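PDB 1Z5Z: helicase of the snf2/rad54 family from Sulfolobus solfataricus, which probably couples ATP hydrolysis to movement along double-stranded DNA as a SWI2/SNF2-type motor, this fragment being the C-terminal lobe of its helicase-like core. Local coordinates for residues F190-N195 / K229-L234; N137-F142 / I156-N161. All coordinates share one frame; numbering follows the deposited sequence.

In the fold
The two contacts lie at different strands of the parallel six-stranded sheet of this RecA-like lobe and do not touch: their centres are about 27 Å apart and their nearest atoms about 11 Å. Contact 1, its centre about 9 Å from that of the chain, is where the loop leaving inner strand 186-189 meets helix 226-236. Contact 2 is peripheral, its centre about 21 Å from that of the chain, and joins the loop entering strand 142-143, an edge strand within this chain, to helix 149-161. Both rest on an acid-base pair, partly buried in contact 1 and at the surface in contact 2. The unmodelled residues 200-213, between the segments of contact 1, probably include helicase motif VI.

Contact 1. Residues F190-N195 / K229-L234; sequences FDRWWN and KIDQLL
D231 OD2 is gripped by three nitrogens: both terminal ones of R192, from the facing loop, and NZ of K219 on strand 216-222, which forms a second salt bridge. The stronger of the two bonds from R192 is NH2 to OD2 of D231, 3.2 Å long with an N-H...O angle of 158°. Its oxygen lies in the guanidinium plane and accepts through the anti lone pair, while R192 NH1 adds a weak bond of 3.4 Å to the same D231 OD2 and has a long, weak ion pair with E199. The carboxylate plane is turned 61° from the guanidinium plane, so this is not a coplanar two-oxygen pairing; D231 OD1 instead accepts a bond from N32 ND2 on strand 29-35.

The arginine spans the gap with its chain extended through chi2 (-178°) and chi3, departing from the centre of an inverse gamma turn. The W194 ring folds back over one face of the guanidinium, with CZ2 3.4 Å from its plane and over its centre. I230 CG2 comes in obliquely, 4.3 Å from R192 NE, as L234 CD1 does at 3.3 Å from R192 NH1. A leucine in place of R192 would take two donors from D231 OD2 and would probably leave the W194 ring without the flat cation that lies against it.

Helix 226-236 is thereby tied through one acid to the loop after strand 186-189 and to strands 29-35 and 216-222. With two basic partners converging on OD2, D231 is likely to remain ionised.

Contact 2. Residues N137-F142 / I156-N161; sequences NTEVPF and ISKFQN
A beta-alpha-beta crossover frames this contact: edge strand 142-143 leads through helix 149-161 to its parallel neighbour, strand 167-171, and the loop entering the first strand is joined to the last turns of the helix at the surface by one ion pair. The partners are E139 and K158, which form a salt bridge. K158 NZ stands 3.1 Å from E139 OE1, and its second approach, to E139 OE2, is 3.4 Å. At these distances the ammonium sits unevenly across both oxygens, and both hydrogen bonds are weak.

Two opposed chain shapes bring the charges together. E139 reaches out fully extended, with CG anti to the backbone N (chi1 -171°), whereas K158 leaves the helix extended and then bends at chi3 (-69°), which carries NZ to the acid. The two side chains cross at about a right angle. E139 is exposed and K158 partly so; water and ions therefore probably compete for this pair and screen its attraction.

Away from the ion pair, P141 and the helix are bridged by V165: the side chains of P141 and K158 both touch this residue, in the loop before strand 167-171, and the backbone of P141 is hydrogen-bonded to V169 of that strand. F159, one residue along the helix, is buried against I168 and makes a cation-pi contact with K114. Between the two segments themselves the proline approach is loose: P141 CG and K158 CD are 4.7 Å apart.

Contact 1. Residues F190-N195 / K229-L234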
ATOM      1  N   PHE A 190      -1.181  -1.680  -4.302  1.00 27.59           N
ATOM      2  CA  PHE A 190      -0.984  -0.287  -3.884  1.00 27.70           C
ATOM      3  C   PHE A 190      -0.034  -0.111  -2.718  1.00 29.10           C
ATOM      4  O   PHE A 190       0.701   0.882  -2.638  1.00 27.96           O
ATOM      5  CB  PHE A 190      -2.333   0.324  -3.560  1.00 25.78           C
ATOM      6  CG  PHE A 190      -2.345   1.814  -3.620  1.00 26.62           C
ATOM      7  CD1 PHE A 190      -2.541   2.463  -4.844  1.00 27.81           C
ATOM      8  CD2 PHE A 190      -2.160   2.572  -2.481  1.00 22.63           C
ATOM      9  CE1 PHE A 190      -2.565   3.844  -4.931  1.00 27.59           C
ATOM     10  CE2 PHE A 190      -2.172   3.979  -2.546  1.00 29.03           C
ATOM     11  CZ  PHE A 190      -2.380   4.619  -3.770  1.00 27.30           C
ATOM     12  N   ASP A 191      -0.058  -1.065  -1.786  1.00 27.20           N
ATOM     13  CA  ASP A 191       0.859  -1.032  -0.646  1.00 27.54           C
ATOM     14  C   ASP A 191       1.063  -2.492  -0.226  1.00 28.59           C
ATOM     15  O   ASP A 191       0.368  -3.385  -0.731  1.00 27.85           O
ATOM     16  CB  ASP A 191       0.318  -0.158   0.509  1.00 28.85           C
ATOM     17  CG  ASP A 191      -1.103  -0.484   0.864  1.00 27.52           C
ATOM     18  OD1 ASP A 191      -1.945   0.440   0.863  1.00 29.37           O
ATOM     19  OD2 ASP A 191      -1.380  -1.675   1.147  1.00 31.93           O
ATOM     20  N   ARG A 192       2.015  -2.722   0.666  1.00 29.81           N
ATOM     21  CA  ARG A 192       2.370  -4.065   1.085  1.00 33.19           C
ATOM     22  C   ARG A 192       1.368  -4.697   2.022  1.00 31.06           C
ATOM     23  O   ARG A 192       1.601  -4.745   3.206  1.00 31.87           O
ATOM     24  CB  ARG A 192       3.767  -4.052   1.731  1.00 37.09           C
ATOM     25  CG  ARG A 192       4.532  -5.357   1.436  1.00 46.91           C
ATOM     26  CD  ARG A 192       5.898  -5.455   2.083  1.00 53.36           C
ATOM     27  NE  ARG A 192       6.691  -6.455   1.365  1.00 59.66           N
ATOM     28  CZ  ARG A 192       7.492  -6.190   0.328  1.00 62.93           C
ATOM     29  NH1 ARG A 192       8.154  -7.178  -0.250  1.00 66.51           N
ATOM     30  NH2 ARG A 192       7.661  -4.946  -0.119  1.00 60.81           N
ATOM     31  N   TRP A 193       0.253  -5.184   1.481  1.00 30.83           N
ATOM     32  CA  TRP A 193      -0.825  -5.781   2.297  1.00 31.20           C
ATOM     33  C   TRP A 193      -0.653  -7.280   2.548  1.00 35.15           C
ATOM     34  O   TRP A 193      -1.261  -7.860   3.457  1.00 31.32           O
ATOM     35  CB  TRP A 193      -2.161  -5.624   1.573  1.00 31.12           C
ATOM     36  CG  TRP A 193      -2.207  -6.358   0.231  1.00 32.56           C
ATOM     37  CD1 TRP A 193      -1.824  -5.870  -0.983  1.00 29.54           C
ATOM     38  CD2 TRP A 193      -2.634  -7.715  -0.003  1.00 35.39           C
ATOM     39  NE1 TRP A 193      -1.976  -6.823  -1.949  1.00 28.95           N
ATOM     40  CE2 TRP A 193      -2.470  -7.969  -1.382  1.00 33.23           C
ATOM     41  CE3 TRP A 193      -3.134  -8.745   0.828  1.00 36.44           C
ATOM     42  CZ2 TRP A 193      -2.797  -9.207  -1.970  1.00 28.22           C
ATOM     43  CZ3 TRP A 193      -3.454  -9.983   0.247  1.00 34.70           C
ATOM     44  CH2 TRP A 193      -3.282 -10.203  -1.137  1.00 32.78           C
ATOM     45  N   TRP A 194       0.137  -7.898   1.683  1.00 35.98           N
ATOM     46  CA  TRP A 194       0.317  -9.337   1.692  1.00 38.65           C
ATOM     47  C   TRP A 194       1.239  -9.950   2.718  1.00 41.90           C
ATOM     48  O   TRP A 194       2.103  -9.301   3.340  1.00 38.86           O
ATOM     49  CB  TRP A 194       0.734  -9.809   0.287  1.00 38.65           C
ATOM     50  CG  TRP A 194       2.138  -9.459  -0.068  1.00 40.97           C
ATOM     51  CD1 TRP A 194       3.282 -10.155   0.273  1.00 40.07           C
ATOM     52  CD2 TRP A 194       2.571  -8.305  -0.793  1.00 40.08           C
ATOM     53  NE1 TRP A 194       4.383  -9.499  -0.205  1.00 41.90           N
ATOM     54  CE2 TRP A 194       3.979  -8.360  -0.861  1.00 39.81           C
ATOM     55  CE3 TRP A 194       1.901  -7.220  -1.393  1.00 39.96           C
ATOM     56  CZ2 TRP A 194       4.730  -7.380  -1.501  1.00 42.32           C
ATOM     57  CZ3 TRP A 194       2.649  -6.239  -2.028  1.00 37.05           C
ATOM     58  CH2 TRP A 194       4.048  -6.325  -2.080  1.00 42.58           C
ATOM     59  N   ASN A 195       1.026 -11.242   2.890  1.00 45.68           N
ATOM     60  CA  ASN A 195       1.800 -12.022   3.824  1.00 48.18           C
ATOM     61  C   ASN A 195       3.195 -12.283   3.264  1.00 49.32           C
ATOM     62  O   ASN A 195       3.331 -12.936   2.223  1.00 50.15           O
ATOM     63  CB  ASN A 195       1.101 -13.344   4.045  1.00 51.16           C
ATOM     64  CG  ASN A 195       1.800 -14.177   5.060  1.00 52.87           C
ATOM     65  OD1 ASN A 195       3.035 -14.212   5.100  1.00 53.15           O
ATOM     66  ND2 ASN A 195       1.028 -14.863   5.891  1.00 53.28           N
ATOM     67  N   LYS A 229      13.103   0.125   1.599  1.00 32.38           N
ATOM     68  CA  LYS A 229      14.017  -0.614   2.484  1.00 35.34           C
ATOM     69  C   LYS A 229      13.578  -2.023   2.774  1.00 38.54           C
ATOM     70  O   LYS A 229      14.368  -2.967   2.691  1.00 37.79           O
ATOM     71  CB  LYS A 229      14.172   0.095   3.822  1.00 36.05           C
ATOM     72  CG  LYS A 229      15.243   1.150   3.857  1.00 39.61           C
ATOM     73  CD  LYS A 229      15.096   2.112   2.736  1.00 43.18           C
ATOM     74  CE  LYS A 229      16.099   3.216   2.860  1.00 40.73           C
ATOM     75  NZ  LYS A 229      15.346   4.426   2.571  1.00 38.47           N
ATOM     76  N   ILE A 230      12.323  -2.167   3.167  1.00 35.95           N
ATOM     77  CA  ILE A 230      11.831  -3.494   3.443  1.00 38.17           C
ATOM     78  C   ILE A 230      11.869  -4.355   2.189  1.00 37.35           C
ATOM     79  O   ILE A 230      12.288  -5.503   2.234  1.00 40.69           O
ATOM     80  CB  ILE A 230      10.407  -3.448   4.002  1.00 37.47           C
ATOM     81  CG1 ILE A 230      10.452  -2.960   5.446  1.00 37.12           C
ATOM     82  CG2 ILE A 230       9.800  -4.827   3.921  1.00 40.63           C
ATOM     83  CD1 ILE A 230       9.210  -2.122   5.883  1.00 38.11           C
ATOM     84  N   ASP A 231      11.461  -3.806   1.054  1.00 39.30           N
ATOM     85  CA  ASP A 231      11.492  -4.606  -0.166  1.00 40.81           C
ATOM     86  C   ASP A 231      12.912  -5.064  -0.452  1.00 42.66           C
ATOM     87  O   ASP A 231      13.155  -6.245  -0.703  1.00 40.92           O
ATOM     88  CB  ASP A 231      10.974  -3.805  -1.353  1.00 41.21           C
ATOM     89  CG  ASP A 231      10.680  -4.686  -2.552  1.00 45.57           C
ATOM     90  OD1 ASP A 231      11.572  -4.840  -3.407  1.00 43.11           O
ATOM     91  OD2 ASP A 231       9.551  -5.237  -2.628  1.00 48.93           O
ATOM     92  N   GLN A 232      13.852  -4.121  -0.421  1.00 40.31           N
ATOM     93  CA  GLN A 232      15.248  -4.456  -0.663  1.00 43.59           C
ATOM     94  C   GLN A 232      15.755  -5.536   0.281  1.00 43.38           C
ATOM     95  O   GLN A 232      16.422  -6.471  -0.148  1.00 43.55           O
ATOM     96  CB  GLN A 232      16.135  -3.215  -0.511  1.00 42.03           C
ATOM     97  CG  GLN A 232      15.977  -2.236  -1.650  1.00 43.08           C
ATOM     98  CD  GLN A 232      16.690  -0.931  -1.400  1.00 45.31           C
ATOM     99  OE1 GLN A 232      16.644  -0.021  -2.232  1.00 50.16           O
ATOM    100  NE2 GLN A 232      17.344  -0.822  -0.247  1.00 45.09           N
ATOM    101  N   LEU A 233      15.450  -5.410   1.565  1.00 47.01           N
ATOM    102  CA  LEU A 233      15.915  -6.400   2.547  1.00 52.47           C
ATOM    103  C   LEU A 233      15.450  -7.848   2.290  1.00 55.23           C
ATOM    104  O   LEU A 233      16.234  -8.795   2.455  1.00 55.87           O
ATOM    105  CB  LEU A 233      15.475  -5.992   3.940  1.00 54.50           C
ATOM    106  CG  LEU A 233      16.367  -5.027   4.691  1.00 57.46           C
ATOM    107  CD1 LEU A 233      15.677  -4.644   5.982  1.00 57.99           C
ATOM    108  CD2 LEU A 233      17.735  -5.676   4.962  1.00 58.95           C
ATOM    109  N   LEU A 234      14.180  -8.023   1.919  1.00 57.78           N
ATOM    110  CA  LEU A 234      13.646  -9.352   1.650  1.00 58.12           C
ATOM    111  C   LEU A 234      14.302  -9.931   0.414  1.00 60.18           C
ATOM    112  O   LEU A 234      14.763 -11.067   0.429  1.00 62.44           O
ATOM    113  CB  LEU A 234      12.143  -9.296   1.407  1.00 58.24           C
ATOM    114  CG  LEU A 234      11.218  -8.646   2.430  1.00 59.87           C
ATOM    115  CD1 LEU A 234       9.773  -8.887   2.001  1.00 62.36           C
ATOM    116  CD2 LEU A 234      11.466  -9.214   3.816  1.00 61.18           C
TER

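Contact 2. Residues N137-F142 / I156-N161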
ATOM      1  N   ASN A 137     -15.690   7.817 -14.796  1.00 41.60           N
ATOM      2  CA  ASN A 137     -17.125   7.627 -14.912  1.00 40.90           C
ATOM      3  C   ASN A 137     -17.520   6.202 -15.206  1.00 42.07           C
ATOM      4  O   ASN A 137     -18.287   5.906 -16.157  1.00 38.89           O
ATOM      5  CB  ASN A 137     -17.692   8.520 -16.013  1.00 49.66           C
ATOM      6  CG  ASN A 137     -18.284   9.790 -15.478  1.00 55.07           C
ATOM      7  OD1 ASN A 137     -17.625  10.822 -15.451  1.00 60.44           O
ATOM      8  ND2 ASN A 137     -19.539   9.724 -15.032  1.00 58.59           N
ATOM      9  N   THR A 138     -16.997   5.301 -14.399  1.00 37.71           N
ATOM     10  CA  THR A 138     -17.329   3.930 -14.598  1.00 39.78           C
ATOM     11  C   THR A 138     -17.565   3.373 -13.220  1.00 40.50           C
ATOM     12  O   THR A 138     -17.158   3.992 -12.241  1.00 44.48           O
ATOM     13  CB  THR A 138     -16.184   3.176 -15.363  1.00 39.83           C
ATOM     14  OG1 THR A 138     -16.618   1.844 -15.639  1.00 41.19           O
ATOM     15  CG2 THR A 138     -14.894   3.141 -14.562  1.00 40.72           C
ATOM     16  N   GLU A 139     -18.238   2.233 -13.134  1.00 37.25           N
ATOM     17  CA  GLU A 139     -18.507   1.623 -11.836  1.00 39.87           C
ATOM     18  C   GLU A 139     -17.275   0.895 -11.276  1.00 35.92           C
ATOM     19  O   GLU A 139     -16.661   0.096 -11.981  1.00 36.41           O
ATOM     20  CB  GLU A 139     -19.669   0.627 -11.928  1.00 38.15           C
ATOM     21  CG  GLU A 139     -20.071   0.190 -10.538  1.00 46.14           C
ATOM     22  CD  GLU A 139     -21.106  -0.908 -10.494  1.00 50.00           C
ATOM     23  OE1 GLU A 139     -21.708  -1.058  -9.410  1.00 55.55           O
ATOM     24  OE2 GLU A 139     -21.310  -1.617 -11.508  1.00 49.27           O
ATOM     25  N   VAL A 140     -16.929   1.159 -10.014  1.00 36.11           N
ATOM     26  CA  VAL A 140     -15.766   0.531  -9.380  1.00 30.56           C
ATOM     27  C   VAL A 140     -16.197  -0.231  -8.121  1.00 34.34           C
ATOM     28  O   VAL A 140     -16.284   0.338  -7.036  1.00 36.06           O
ATOM     29  CB  VAL A 140     -14.695   1.606  -9.019  1.00 32.97           C
ATOM     30  CG1 VAL A 140     -13.491   0.967  -8.241  1.00 28.40           C
ATOM     31  CG2 VAL A 140     -14.227   2.311 -10.316  1.00 32.17           C
ATOM     32  N   PRO A 141     -16.505  -1.525  -8.266  1.00 33.04           N
ATOM     33  CA  PRO A 141     -16.915  -2.311  -7.105  1.00 34.15           C
ATOM     34  C   PRO A 141     -15.791  -2.351  -6.076  1.00 34.82           C
ATOM     35  O   PRO A 141     -14.599  -2.444  -6.431  1.00 34.84           O
ATOM     36  CB  PRO A 141     -17.263  -3.674  -7.701  1.00 32.81           C
ATOM     37  CG  PRO A 141     -16.702  -3.616  -9.120  1.00 36.79           C
ATOM     38  CD  PRO A 141     -16.738  -2.240  -9.534  1.00 33.83           C
ATOM     39  N   PHE A 142     -16.175  -2.264  -4.809  1.00 31.37           N
ATOM     40  CA  PHE A 142     -15.228  -2.202  -3.696  1.00 33.38           C
ATOM     41  C   PHE A 142     -15.373  -3.358  -2.689  1.00 33.58           C
ATOM     42  O   PHE A 142     -16.372  -3.410  -1.972  1.00 31.54           O
ATOM     43  CB  PHE A 142     -15.447  -0.863  -2.962  1.00 31.61           C
ATOM     44  CG  PHE A 142     -14.558  -0.653  -1.775  1.00 33.22           C
ATOM     45  CD1 PHE A 142     -14.990   0.114  -0.696  1.00 34.54           C
ATOM     46  CD2 PHE A 142     -13.287  -1.202  -1.735  1.00 31.12           C
ATOM     47  CE1 PHE A 142     -14.156   0.332   0.421  1.00 34.88           C
ATOM     48  CE2 PHE A 142     -12.442  -0.997  -0.632  1.00 33.32           C
ATOM     49  CZ  PHE A 142     -12.873  -0.228   0.450  1.00 33.77           C
ATOM     50  N   ILE A 156     -17.958 -10.126  -6.496  1.00 36.25           N
ATOM     51  CA  ILE A 156     -16.932 -10.984  -7.115  1.00 38.49           C
ATOM     52  C   ILE A 156     -17.427 -11.570  -8.425  1.00 41.26           C
ATOM     53  O   ILE A 156     -16.681 -11.690  -9.406  1.00 41.24           O
ATOM     54  CB  ILE A 156     -16.547 -12.147  -6.196  1.00 38.19           C
ATOM     55  CG1 ILE A 156     -15.660 -11.633  -5.062  1.00 35.78           C
ATOM     56  CG2 ILE A 156     -15.827 -13.240  -7.011  1.00 37.71           C
ATOM     57  CD1 ILE A 156     -15.655 -12.480  -3.826  1.00 38.82           C
ATOM     58  N   SER A 157     -18.691 -11.964  -8.418  1.00 41.58           N
ATOM     59  CA  SER A 157     -19.320 -12.543  -9.594  1.00 44.55           C
ATOM     60  C   SER A 157     -19.385 -11.459 -10.672  1.00 44.94           C
ATOM     61  O   SER A 157     -19.072 -11.684 -11.857  1.00 43.28           O
ATOM     62  CB  SER A 157     -20.724 -13.047  -9.207  1.00 44.36           C
ATOM     63  OG  SER A 157     -21.568 -13.122 -10.339  1.00 54.18           O
ATOM     64  N   LYS A 158     -19.754 -10.257 -10.251  1.00 45.04           N
ATOM     65  CA  LYS A 158     -19.841  -9.174 -11.197  1.00 45.37           C
ATOM     66  C   LYS A 158     -18.495  -8.875 -11.867  1.00 45.69           C
ATOM     67  O   LYS A 158     -18.439  -8.614 -13.076  1.00 45.88           O
ATOM     68  CB  LYS A 158     -20.356  -7.923 -10.527  1.00 48.38           C
ATOM     69  CG  LYS A 158     -20.425  -6.752 -11.467  1.00 55.29           C
ATOM     70  CD  LYS A 158     -20.668  -5.441 -10.730  1.00 63.08           C
ATOM     71  CE  LYS A 158     -22.057  -5.350 -10.125  1.00 64.93           C
ATOM     72  NZ  LYS A 158     -22.214  -4.079  -9.362  1.00 68.89           N
ATOM     73  N   PHE A 159     -17.404  -8.908 -11.107  1.00 41.40           N
ATOM     74  CA  PHE A 159     -16.107  -8.607 -11.708  1.00 38.95           C
ATOM     75  C   PHE A 159     -15.632  -9.768 -12.554  1.00 39.30           C
ATOM     76  O   PHE A 159     -15.079  -9.565 -13.610  1.00 37.73           O
ATOM     77  CB  PHE A 159     -15.047  -8.307 -10.639  1.00 34.97           C
ATOM     78  CG  PHE A 159     -13.670  -8.020 -11.204  1.00 30.26           C
ATOM     79  CD1 PHE A 159     -12.709  -9.021 -11.269  1.00 32.73           C
ATOM     80  CD2 PHE A 159     -13.348  -6.759 -11.707  1.00 33.14           C
ATOM     81  CE1 PHE A 159     -11.438  -8.775 -11.830  1.00 29.14           C
ATOM     82  CE2 PHE A 159     -12.083  -6.495 -12.277  1.00 31.22           C
ATOM     83  CZ  PHE A 159     -11.128  -7.509 -12.335  1.00 31.62           C
ATOM     84  N   GLN A 160     -15.841 -10.986 -12.070  1.00 40.60           N
ATOM     85  CA  GLN A 160     -15.384 -12.169 -12.770  1.00 44.39           C
ATOM     86  C   GLN A 160     -16.122 -12.488 -14.065  1.00 48.63           C
ATOM     87  O   GLN A 160     -15.526 -13.032 -14.987  1.00 47.73           O
ATOM     88  CB  GLN A 160     -15.498 -13.389 -11.855  1.00 41.75           C
ATOM     89  CG  GLN A 160     -14.473 -13.486 -10.743  1.00 42.24           C
ATOM     90  CD  GLN A 160     -13.079 -13.821 -11.251  1.00 43.72           C
ATOM     91  OE1 GLN A 160     -12.283 -12.935 -11.609  1.00 38.61           O
ATOM     92  NE2 GLN A 160     -12.778 -15.115 -11.291  1.00 44.16           N
ATOM     93  N   ASN A 161     -17.402 -12.139 -14.142  1.00 52.14           N
ATOM     94  CA  ASN A 161     -18.180 -12.503 -15.322  1.00 54.66           C
ATOM     95  C   ASN A 161     -18.594 -11.434 -16.300  1.00 55.88           C
ATOM     96  O   ASN A 161     -19.041 -11.746 -17.382  1.00 58.69           O
ATOM     97  CB  ASN A 161     -19.435 -13.253 -14.892  1.00 54.84           C
ATOM     98  CG  ASN A 161     -19.151 -14.285 -13.843  1.00 54.86           C
ATOM     99  OD1 ASN A 161     -18.278 -15.140 -14.010  1.00 58.19           O
ATOM    100  ND2 ASN A 161     -19.888 -14.221 -12.752  1.00 59.33           N
TER